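Local coordinates for protein ZmpA Glycopeptidase (Clostridium perfringens, PDB 6XSX) that cleaves glycoproteins as an M60-family metallopeptidase, probably using a metal held by an HExxH motif, this chain being its catalytic module, at residues A[64-69]-A[131-136]; A[27-32]-A[126-131]; A[439-444]-A[477-482]. All blocks are in the same frame, centred on the assembly; numbering follows the deposited sequence.

Interaction 1 of 3, residues A[64-69]-A[131-136]; sequences YVDVED and QGRKPK. With MES (2-(N-morpholino)-ethanesulfonic acid), chain C.
Asp-66 and Lys-136 form an antiparallel hydrogen-bonded pair where strands 60-66 and 136-140 meet at one end of a four-stranded sheet in the N-terminal part of the M60 peptidase module. Asp-66 N donates to Lys-136 O at 2.8 Å, and Lys-136 N returns a bond to Asp-66 O at 3.0 Å. Beyond this pair both segments are largely loop, and Arg-133 takes over the bridging. Its CG sits between backbone N and carbonyl carbon (chi1 77°), and the chain then runs extended to NE, laying the guanidinium across Val-67 and Glu-68. Arg-133 NH2 reaches Asp-66 OD1 at 2.8 Å in a salt bridge that uses the syn lone pair of the carboxylate and lies in the guanidinium plane, although the two flat groups are turned 69° apart. The backbone N of Glu-68 lies over one guanidinium face, offset toward the rim. The Glu-68 side chain runs extended beyond CG, and OE2 accepts from Arg-133 N at 2.8 Å, met from above the carboxylate plane, just after Gly-132 has left helix 128-131 with positive phi. Just past the Asp-66 and Lys-136 pair, Val-67 CG1 packs against Pro-135 CB at 3.8 Å. One water joins Glu-68 N to the carbonyls of Gln-131 and Arg-133, tying the two loops together. A MES molecule, probably from the crystallisation liquor, lays its sulfonate at the edge of the guanidinium, near its plane, also taking a bond from Asp-69 N; Arg-133 NH1 meets MES O3S at 2.8 Å, nearly straight at 174°.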
loop_
_atom_site.group_PDB
_atom_site.type_symbol
_atom_site.label_atom_id
_atom_site.label_comp_id
_atom_site.label_asym_id
_atom_site.label_seq_id
_atom_site.Cartn_x
_atom_site.Cartn_y
_atom_site.Cartn_z
ATOM N N TYR A 64 17.050 31.101 14.644
ATOM C CA TYR A 64 18.355 31.513 14.164
ATOM C C TYR A 64 18.829 30.526 13.107
ATOM O O TYR A 64 18.772 29.312 13.322
ATOM C CB TYR A 64 19.320 31.615 15.343
ATOM C CG TYR A 64 19.000 32.779 16.239
ATOM C CD1 TYR A 64 19.445 34.058 15.929
ATOM C CD2 TYR A 64 18.218 32.611 17.369
ATOM C CE1 TYR A 64 19.141 35.141 16.741
ATOM C CE2 TYR A 64 17.903 33.685 18.186
ATOM C CZ TYR A 64 18.361 34.949 17.868
ATOM O OH TYR A 64 18.044 36.000 18.677
ATOM N N VAL A 65 19.270 31.072 11.967
ATOM C CA VAL A 65 19.640 30.285 10.804
ATOM C C VAL A 65 21.059 30.668 10.386
ATOM O O VAL A 65 21.353 31.839 10.148
ATOM C CB VAL A 65 18.641 30.510 9.650
ATOM C CG1 VAL A 65 19.077 29.811 8.368
ATOM C CG2 VAL A 65 17.214 30.115 10.022
ATOM N N ASP A 66 21.931 29.664 10.288
ATOM C CA ASP A 66 23.275 29.866 9.771
ATOM C C ASP A 66 23.459 29.037 8.501
ATOM O O ASP A 66 23.387 27.808 8.548
ATOM C CB ASP A 66 24.310 29.572 10.866
ATOM C CG ASP A 66 25.760 29.573 10.405
ATOM O OD1 ASP A 66 26.031 29.976 9.256
ATOM O OD2 ASP A 66 26.614 29.157 11.207
ATOM N N VAL A 67 23.637 29.727 7.364
ATOM C CA VAL A 67 24.071 29.131 6.102
ATOM C C VAL A 67 25.214 29.992 5.567
ATOM O O VAL A 67 25.390 31.123 6.027
ATOM C CB VAL A 67 22.938 29.055 5.050
ATOM C CG1 VAL A 67 21.801 28.138 5.482
ATOM C CG2 VAL A 67 22.410 30.434 4.672
ATOM N N GLU A 68 25.957 29.473 4.580
ATOM C CA GLU A 68 26.924 30.289 3.865
ATOM C C GLU A 68 26.188 31.446 3.204
ATOM O O GLU A 68 25.101 31.256 2.661
ATOM C CB GLU A 68 27.581 29.509 2.729
ATOM C CG GLU A 68 28.603 28.500 3.189
ATOM C CD GLU A 68 29.199 27.718 2.032
ATOM O OE1 GLU A 68 29.384 28.313 0.944
ATOM O OE2 GLU A 68 29.449 26.516 2.213
ATOM N N ASP A 69 26.812 32.626 3.223
ATOM C CA ASP A 69 26.225 33.821 2.636
ATOM C C ASP A 69 25.767 33.524 1.217
ATOM O O ASP A 69 26.513 32.927 0.451
ATOM C CB ASP A 69 27.219 34.985 2.622
ATOM C CG ASP A 69 27.405 35.583 4.000
ATOM O OD1 ASP A 69 26.431 35.552 4.781
ATOM O OD2 ASP A 69 28.527 36.062 4.291
ATOM N N GLN A 131 23.846 24.070 -1.706
ATOM C CA GLN A 131 23.673 24.778 -0.446
ATOM C C GLN A 131 25.018 25.067 0.216
ATOM O O GLN A 131 25.120 25.985 1.027
ATOM C CB GLN A 131 22.723 23.987 0.456
ATOM C CG GLN A 131 22.381 24.669 1.775
ATOM C CD GLN A 131 21.279 23.906 2.463
ATOM O OE1 GLN A 131 21.464 22.768 2.902
ATOM N NE2 GLN A 131 20.110 24.521 2.538
ATOM N N GLY A 132 26.050 24.290 -0.130
ATOM C CA GLY A 132 27.326 24.422 0.554
ATOM C C GLY A 132 27.274 23.733 1.917
ATOM O O GLY A 132 26.766 22.615 2.025
ATOM N N ARG A 133 27.785 24.405 2.959
ATOM C CA ARG A 133 27.881 23.757 4.259
ATOM C C ARG A 133 26.475 23.551 4.828
ATOM O O ARG A 133 25.545 24.291 4.496
ATOM C CB ARG A 133 28.863 24.485 5.188
ATOM C CG ARG A 133 28.318 25.770 5.792
ATOM C CD ARG A 133 29.118 26.277 6.976
ATOM N NE ARG A 133 28.532 27.514 7.468
ATOM C CZ ARG A 133 28.897 28.734 7.081
ATOM N NH1 ARG A 133 29.859 28.885 6.186
ATOM N NH2 ARG A 133 28.296 29.798 7.592
ATOM N N LYS A 134 26.326 22.509 5.652
ATOM C CA LYS A 134 25.034 22.171 6.220
ATOM C C LYS A 134 24.532 23.343 7.053
ATOM O O LYS A 134 25.267 23.890 7.877
ATOM C CB LYS A 134 25.145 20.944 7.127
ATOM C CG LYS A 134 25.524 19.663 6.411
ATOM C CD LYS A 134 25.683 18.490 7.344
ATOM C CE LYS A 134 26.588 17.437 6.738
ATOM N NZ LYS A 134 26.130 16.077 7.095
ATOM N N PRO A 135 23.253 23.739 6.891
ATOM C CA PRO A 135 22.656 24.751 7.763
ATOM C C PRO A 135 22.662 24.319 9.229
ATOM O O PRO A 135 22.586 23.130 9.548
ATOM C CB PRO A 135 21.200 24.848 7.276
ATOM C CG PRO A 135 21.223 24.271 5.879
ATOM C CD PRO A 135 22.312 23.214 5.889
ATOM N N LYS A 136 22.762 25.314 10.112
ATOM C CA LYS A 136 22.533 25.123 11.530
ATOM C C LYS A 136 21.372 26.026 11.911
ATOM O O LYS A 136 21.315 27.165 11.453
ATOM C CB LYS A 136 23.759 25.547 12.343
ATOM C CG LYS A 136 24.995 24.680 12.166
ATOM C CD LYS A 136 26.266 25.424 12.531
ATOM C CE LYS A 136 27.482 24.526 12.587
ATOM N NZ LYS A 136 27.289 23.435 13.569
HETATM O O1 MES C . 34.176 37.655 6.123
HETATM C C2 MES C . 34.936 36.658 5.450
HETATM C C3 MES C . 34.055 35.559 4.905
HETATM N N4 MES C . 33.236 34.960 6.008
HETATM C C5 MES C . 32.476 36.038 6.720
HETATM C C6 MES C . 33.438 37.096 7.202
HETATM C C7 MES C . 32.365 33.845 5.500
HETATM C C8 MES C . 30.892 33.935 5.859
HETATM S S MES C . 29.968 32.544 5.230
HETATM O O1S MES C . 29.742 32.824 3.842
HETATM O O2S MES C . 28.746 32.473 5.981
HETATM O O3S MES C . 30.804 31.397 5.444
HETATM O O HOH W 1 26.144 26.354 8.620
HETATM O O HOH W 2 25.180 26.730 3.636
#

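Interaction 2 of 3, residues A[27-32]-A[126-131]; sequences LQSRGN and YTSEEQ
Ser-29 OG donates to Gln-131 OE1 at 2.7 Å, joining the loop after strand 24-26 to the short helix 128-131, whose start is a capping box. The donor is tilted 18° from the carbonyl plane of the glutamine amide. Gln-131 brings its oxygen there with CG anti to the backbone N (chi1 -176°) and an extended chain. Beside this bond, Ser-29 CB rests on the backbone at the head of the helix, 3.5 Å from Ser-128 N. The second direct link is between backbones: Gly-31 N gives its hydrogen to Tyr-126 O at 2.9 Å, from well above the carbonyl plane, and the glycine has positive phi. A water donates to Ser-29 OG, so the hydroxyl is held from the helix and from solvent together. In the next shell, Asn-124 accepts from Gln-131 NE2 and donates to Gln-28 O, gripping both segments, while the carbonyl of Pro-72 takes a further bond from NE2; the amide's orientation is thereby fixed. Arg-30 makes a salt bridge with Asp-47 and a bond to Gln-28 OE1. The helix start is set by reciprocal bonds, Glu-130 N to Thr-127 OG1 at 3.1 Å and Thr-127 N to Glu-130 OE1 at 3.0 Å.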
loop_
_atom_site.group_PDB
_atom_site.type_symbol
_atom_site.label_atom_id
_atom_site.label_comp_id
_atom_site.label_asym_id
_atom_site.label_seq_id
_atom_site.Cartn_x
_atom_site.Cartn_y
_atom_site.Cartn_z
ATOM N N LEU A 27 21.538 20.565 9.761
ATOM C CA LEU A 27 20.619 19.952 8.813
ATOM C C LEU A 27 21.367 19.412 7.595
ATOM O O LEU A 27 22.131 20.129 6.943
ATOM C CB LEU A 27 19.531 20.953 8.400
ATOM C CG LEU A 27 18.594 21.449 9.509
ATOM C CD1 LEU A 27 17.525 22.372 8.940
ATOM C CD2 LEU A 27 17.922 20.300 10.254
ATOM N N GLN A 28 21.111 18.131 7.297
ATOM C CA GLN A 28 21.586 17.484 6.089
ATOM C C GLN A 28 20.964 18.212 4.898
ATOM O O GLN A 28 19.846 18.719 5.003
ATOM C CB GLN A 28 21.187 16.005 6.139
ATOM C CG GLN A 28 21.759 15.154 5.007
ATOM C CD GLN A 28 21.161 13.764 4.961
ATOM O OE1 GLN A 28 20.311 13.398 5.775
ATOM N NE2 GLN A 28 21.588 12.973 3.987
ATOM N N SER A 29 21.718 18.310 3.796
ATOM C CA SER A 29 21.188 18.801 2.530
ATOM C C SER A 29 20.581 17.622 1.776
ATOM O O SER A 29 21.297 16.876 1.125
ATOM C CB SER A 29 22.279 19.474 1.705
ATOM O OG SER A 29 22.924 20.493 2.454
ATOM N N ARG A 30 19.255 17.484 1.842
ATOM C CA ARG A 30 18.613 16.204 1.573
ATOM C C ARG A 30 17.979 16.167 0.187
ATOM O O ARG A 30 17.449 15.133 -0.220
ATOM C CB ARG A 30 17.588 15.888 2.667
ATOM C CG ARG A 30 18.223 15.387 3.955
ATOM C CD ARG A 30 17.223 15.047 5.046
ATOM N NE ARG A 30 16.234 14.032 4.718
ATOM C CZ ARG A 30 16.378 12.723 4.901
ATOM N NH1 ARG A 30 17.499 12.228 5.399
ATOM N NH2 ARG A 30 15.390 11.905 4.585
ATOM N N GLY A 31 18.023 17.297 -0.528
ATOM C CA GLY A 31 17.519 17.339 -1.890
ATOM C C GLY A 31 16.006 17.525 -1.923
ATOM O O GLY A 31 15.343 17.456 -0.891
ATOM N N ASN A 32 15.471 17.779 -3.121
ATOM C CA ASN A 32 14.069 18.129 -3.259
ATOM C C ASN A 32 13.261 16.848 -3.424
ATOM O O ASN A 32 13.304 16.222 -4.477
ATOM C CB ASN A 32 13.850 19.055 -4.452
ATOM C CG ASN A 32 12.403 19.477 -4.558
ATOM O OD1 ASN A 32 11.502 18.670 -4.357
ATOM N ND2 ASN A 32 12.174 20.748 -4.838
ATOM N N TYR A 126 17.446 20.903 -0.656
ATOM C CA TYR A 126 18.575 21.330 -1.468
ATOM C C TYR A 126 19.697 20.306 -1.367
ATOM O O TYR A 126 19.817 19.594 -0.370
ATOM C CB TYR A 126 19.067 22.715 -1.025
ATOM C CG TYR A 126 17.994 23.770 -1.084
ATOM C CD1 TYR A 126 17.631 24.356 -2.290
ATOM C CD2 TYR A 126 17.318 24.158 0.062
ATOM C CE1 TYR A 126 16.631 25.316 -2.356
ATOM C CE2 TYR A 126 16.307 25.104 0.012
ATOM C CZ TYR A 126 15.962 25.680 -1.198
ATOM O OH TYR A 126 14.966 26.608 -1.233
ATOM N N THR A 127 20.538 20.272 -2.402
ATOM C CA THR A 127 21.702 19.398 -2.423
ATOM C C THR A 127 22.909 20.117 -1.824
ATOM O O THR A 127 22.935 21.345 -1.733
ATOM C CB THR A 127 22.019 18.970 -3.858
ATOM O OG1 THR A 127 22.527 20.123 -4.531
ATOM C CG2 THR A 127 20.815 18.417 -4.595
ATOM N N SER A 128 23.900 19.320 -1.411
ATOM C CA SER A 128 25.205 19.786 -0.974
ATOM C C SER A 128 25.768 20.807 -1.955
ATOM O O SER A 128 26.189 21.885 -1.546
ATOM C CB SER A 128 26.144 18.628 -0.842
ATOM O OG SER A 128 25.913 17.986 0.397
ATOM N N GLU A 129 25.779 20.437 -3.242
ATOM C CA GLU A 129 26.344 21.288 -4.277
ATOM C C GLU A 129 25.617 22.634 -4.294
ATOM O O GLU A 129 26.250 23.665 -4.469
ATOM C CB GLU A 129 26.365 20.572 -5.630
ATOM N N GLU A 130 24.292 22.619 -4.072
ATOM C CA GLU A 130 23.471 23.824 -4.111
ATOM C C GLU A 130 23.689 24.699 -2.875
ATOM O O GLU A 130 23.694 25.923 -2.973
ATOM C CB GLU A 130 21.985 23.464 -4.184
ATOM C CG GLU A 130 21.536 23.019 -5.562
ATOM C CD GLU A 130 20.119 22.478 -5.629
ATOM O OE1 GLU A 130 19.573 22.080 -4.578
ATOM O OE2 GLU A 130 19.568 22.452 -6.730
ATOM N N GLN A 131 23.846 24.070 -1.706
ATOM C CA GLN A 131 23.673 24.778 -0.446
ATOM C C GLN A 131 25.018 25.067 0.216
ATOM O O GLN A 131 25.120 25.985 1.027
ATOM C CB GLN A 131 22.723 23.987 0.456
ATOM C CG GLN A 131 22.381 24.669 1.775
ATOM C CD GLN A 131 21.279 23.906 2.463
ATOM O OE1 GLN A 131 21.464 22.768 2.902
ATOM N NE2 GLN A 131 20.110 24.521 2.538
HETATM O O HOH W 3 25.510 20.424 2.697
#

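Interaction 3 of 3, residues A[439-444]-A[477-482]; sequences YLNKGG and NVIGYE
Two hydrogen bonds, each made by an asparagine side chain to the opposite backbone, join 439-444 to 477-482. In the first, Asn-441 ND2 donates to Val-478 O at 2.9 Å. The acceptor lies close to the amide plane of Asn-441, but the donor stands 61° out of the carbonyl plane of Val-478, so the amide comes in over the peptide group. In the second the roles reverse: Asn-477 OD1 accepts from Gly-444 N at 2.9 Å, with an N-H...O angle of 164°. Asn-477 CG lies anti to its carbonyl carbon (chi1 -62°), which turns the amide to Gly-444. These bonds tie the turn after helix 437-440, where Lys-442 has positive phi, to Asn-477 and Val-478, at the start of strand 478-485 in a C-terminal antiparallel four-stranded sheet. Asn-518 reinforces the junction, its OD1 accepting from Asn-441 ND2 and its ND2 donating to Gly-444 O, while Asn-474 accepts from Asn-477 ND2. Van der Waals contact is slight: Ile-479 CG2 approaches Asn-441 ND2 at 3.8 Å, and Asn-477 CB lies 3.5 Å from Gly-444 O.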
loop_
_atom_site.group_PDB
_atom_site.type_symbol
_atom_site.label_atom_id
_atom_site.label_comp_id
_atom_site.label_asym_id
_atom_site.label_seq_id
_atom_site.Cartn_x
_atom_site.Cartn_y
_atom_site.Cartn_z
ATOM N N TYR A 439 -1.938 -19.670 -1.966
ATOM C CA TYR A 439 -1.161 -19.405 -0.760
ATOM C C TYR A 439 -1.874 -19.889 0.504
ATOM O O TYR A 439 -1.208 -20.319 1.449
ATOM C CB TYR A 439 -0.665 -17.957 -0.671
ATOM C CG TYR A 439 -1.718 -16.909 -0.400
ATOM C CD1 TYR A 439 -2.311 -16.217 -1.444
ATOM C CD2 TYR A 439 -2.118 -16.599 0.891
ATOM C CE1 TYR A 439 -3.274 -15.245 -1.219
ATOM C CE2 TYR A 439 -3.080 -15.628 1.138
ATOM C CZ TYR A 439 -3.658 -14.945 0.077
ATOM O OH TYR A 439 -4.596 -13.970 0.292
ATOM N N LEU A 440 -3.214 -19.802 0.531
ATOM C CA LEU A 440 -3.981 -20.142 1.726
ATOM C C LEU A 440 -3.848 -21.623 2.096
ATOM O O LEU A 440 -3.914 -21.967 3.279
ATOM C CB LEU A 440 -5.450 -19.753 1.527
ATOM C CG LEU A 440 -5.742 -18.250 1.565
ATOM C CD1 LEU A 440 -7.159 -17.969 1.090
ATOM C CD2 LEU A 440 -5.512 -17.672 2.959
ATOM N N ASN A 441 -3.660 -22.496 1.095
ATOM C CA ASN A 441 -3.564 -23.935 1.321
ATOM C C ASN A 441 -2.325 -24.277 2.148
ATOM O O ASN A 441 -2.330 -25.286 2.853
ATOM C CB ASN A 441 -3.423 -24.731 0.022
ATOM C CG ASN A 441 -4.741 -25.078 -0.637
ATOM O OD1 ASN A 441 -5.752 -25.243 0.031
ATOM N ND2 ASN A 441 -4.741 -25.209 -1.950
ATOM N N LYS A 442 -1.268 -23.457 2.029
ATOM C CA LYS A 442 0.057 -23.804 2.532
ATOM C C LYS A 442 0.389 -25.247 2.155
ATOM O O LYS A 442 0.722 -26.050 3.022
ATOM C CB LYS A 442 0.108 -23.740 4.062
ATOM C CG LYS A 442 -0.218 -22.401 4.704
ATOM C CD LYS A 442 -0.033 -22.490 6.199
ATOM C CE LYS A 442 -1.032 -21.659 6.970
ATOM N NZ LYS A 442 -0.407 -20.426 7.506
ATOM N N GLY A 443 0.259 -25.578 0.866
ATOM C CA GLY A 443 0.458 -26.939 0.401
ATOM C C GLY A 443 1.503 -26.985 -0.705
ATOM O O GLY A 443 2.339 -26.086 -0.814
ATOM N N GLY A 444 1.435 -28.038 -1.527
ATOM C CA GLY A 444 2.338 -28.179 -2.655
ATOM C C GLY A 444 1.583 -28.607 -3.909
ATOM O O GLY A 444 0.410 -28.268 -4.100
ATOM N N ASN A 477 -3.571 -29.484 -1.634
ATOM C CA ASN A 477 -2.825 -29.278 -2.866
ATOM C C ASN A 477 -3.729 -28.720 -3.961
ATOM O O ASN A 477 -3.234 -28.281 -4.994
ATOM C CB ASN A 477 -2.116 -30.557 -3.322
ATOM C CG ASN A 477 -1.089 -31.032 -2.310
ATOM O OD1 ASN A 477 -0.539 -30.229 -1.569
ATOM N ND2 ASN A 477 -0.841 -32.330 -2.250
ATOM N N VAL A 478 -5.049 -28.755 -3.739
ATOM C CA VAL A 478 -6.014 -28.438 -4.786
ATOM C C VAL A 478 -6.498 -26.994 -4.629
ATOM O O VAL A 478 -6.787 -26.552 -3.518
ATOM C CB VAL A 478 -7.186 -29.445 -4.766
ATOM C CG1 VAL A 478 -7.911 -29.494 -3.418
ATOM C CG2 VAL A 478 -8.174 -29.213 -5.907
ATOM N N ILE A 479 -6.601 -26.264 -5.751
ATOM C CA ILE A 479 -7.086 -24.891 -5.725
ATOM C C ILE A 479 -8.460 -24.787 -6.389
ATOM O O ILE A 479 -9.131 -23.758 -6.273
ATOM C CB ILE A 479 -6.076 -23.905 -6.344
ATOM C CG1 ILE A 479 -5.832 -24.196 -7.828
ATOM C CG2 ILE A 479 -4.787 -23.874 -5.525
ATOM C CD1 ILE A 479 -5.061 -23.112 -8.558
ATOM N N GLY A 480 -8.880 -25.847 -7.090
ATOM C CA GLY A 480 -10.212 -25.827 -7.671
ATOM C C GLY A 480 -10.395 -26.905 -8.729
ATOM O O GLY A 480 -9.445 -27.621 -9.065
ATOM N N TYR A 481 -11.624 -26.982 -9.256
ATOM C CA TYR A 481 -11.993 -28.009 -10.216
ATOM C C TYR A 481 -12.627 -27.345 -11.425
ATOM O O TYR A 481 -13.487 -26.474 -11.293
ATOM C CB TYR A 481 -12.986 -29.012 -9.616
ATOM C CG TYR A 481 -12.481 -29.741 -8.394
ATOM C CD1 TYR A 481 -11.866 -30.977 -8.507
ATOM C CD2 TYR A 481 -12.604 -29.189 -7.126
ATOM C CE1 TYR A 481 -11.390 -31.654 -7.393
ATOM C CE2 TYR A 481 -12.131 -29.850 -6.003
ATOM C CZ TYR A 481 -11.525 -31.088 -6.138
ATOM O OH TYR A 481 -11.060 -31.749 -5.035
ATOM N N GLU A 482 -12.182 -27.787 -12.597
ATOM C CA GLU A 482 -12.759 -27.357 -13.853
ATOM C C GLU A 482 -13.805 -28.385 -14.289
ATOM O O GLU A 482 -13.544 -29.596 -14.292
ATOM C CB GLU A 482 -11.634 -27.219 -14.875
ATOM C CG GLU A 482 -12.137 -27.021 -16.292
ATOM C CD GLU A 482 -11.058 -27.286 -17.319
ATOM O OE1 GLU A 482 -10.780 -28.477 -17.577
ATOM O OE2 GLU A 482 -10.471 -26.299 -17.825
#

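Interactions 1 and 2 are neighbours, with centres 10 Å apart, and share Gln-131, the last residue of helix 128-131. Their segments alternate along the chain, and they touch directly where Pro-135 O probably accepts a hydrogen bond from Leu-27 N at 2.8 Å. Strands 24-26, 136-140 and 60-66 lie side by side in one antiparallel sheet, so both contacts lie at the loops that follow or precede these strands. Interaction 3 comes later in the sequence and on the opposite side of the chain's centre, with centres about 61 Å from interaction 1 and 52 Å from interaction 2. It joins the turn after helix 437-440 to the start of a strand in a separate C-terminal sheet.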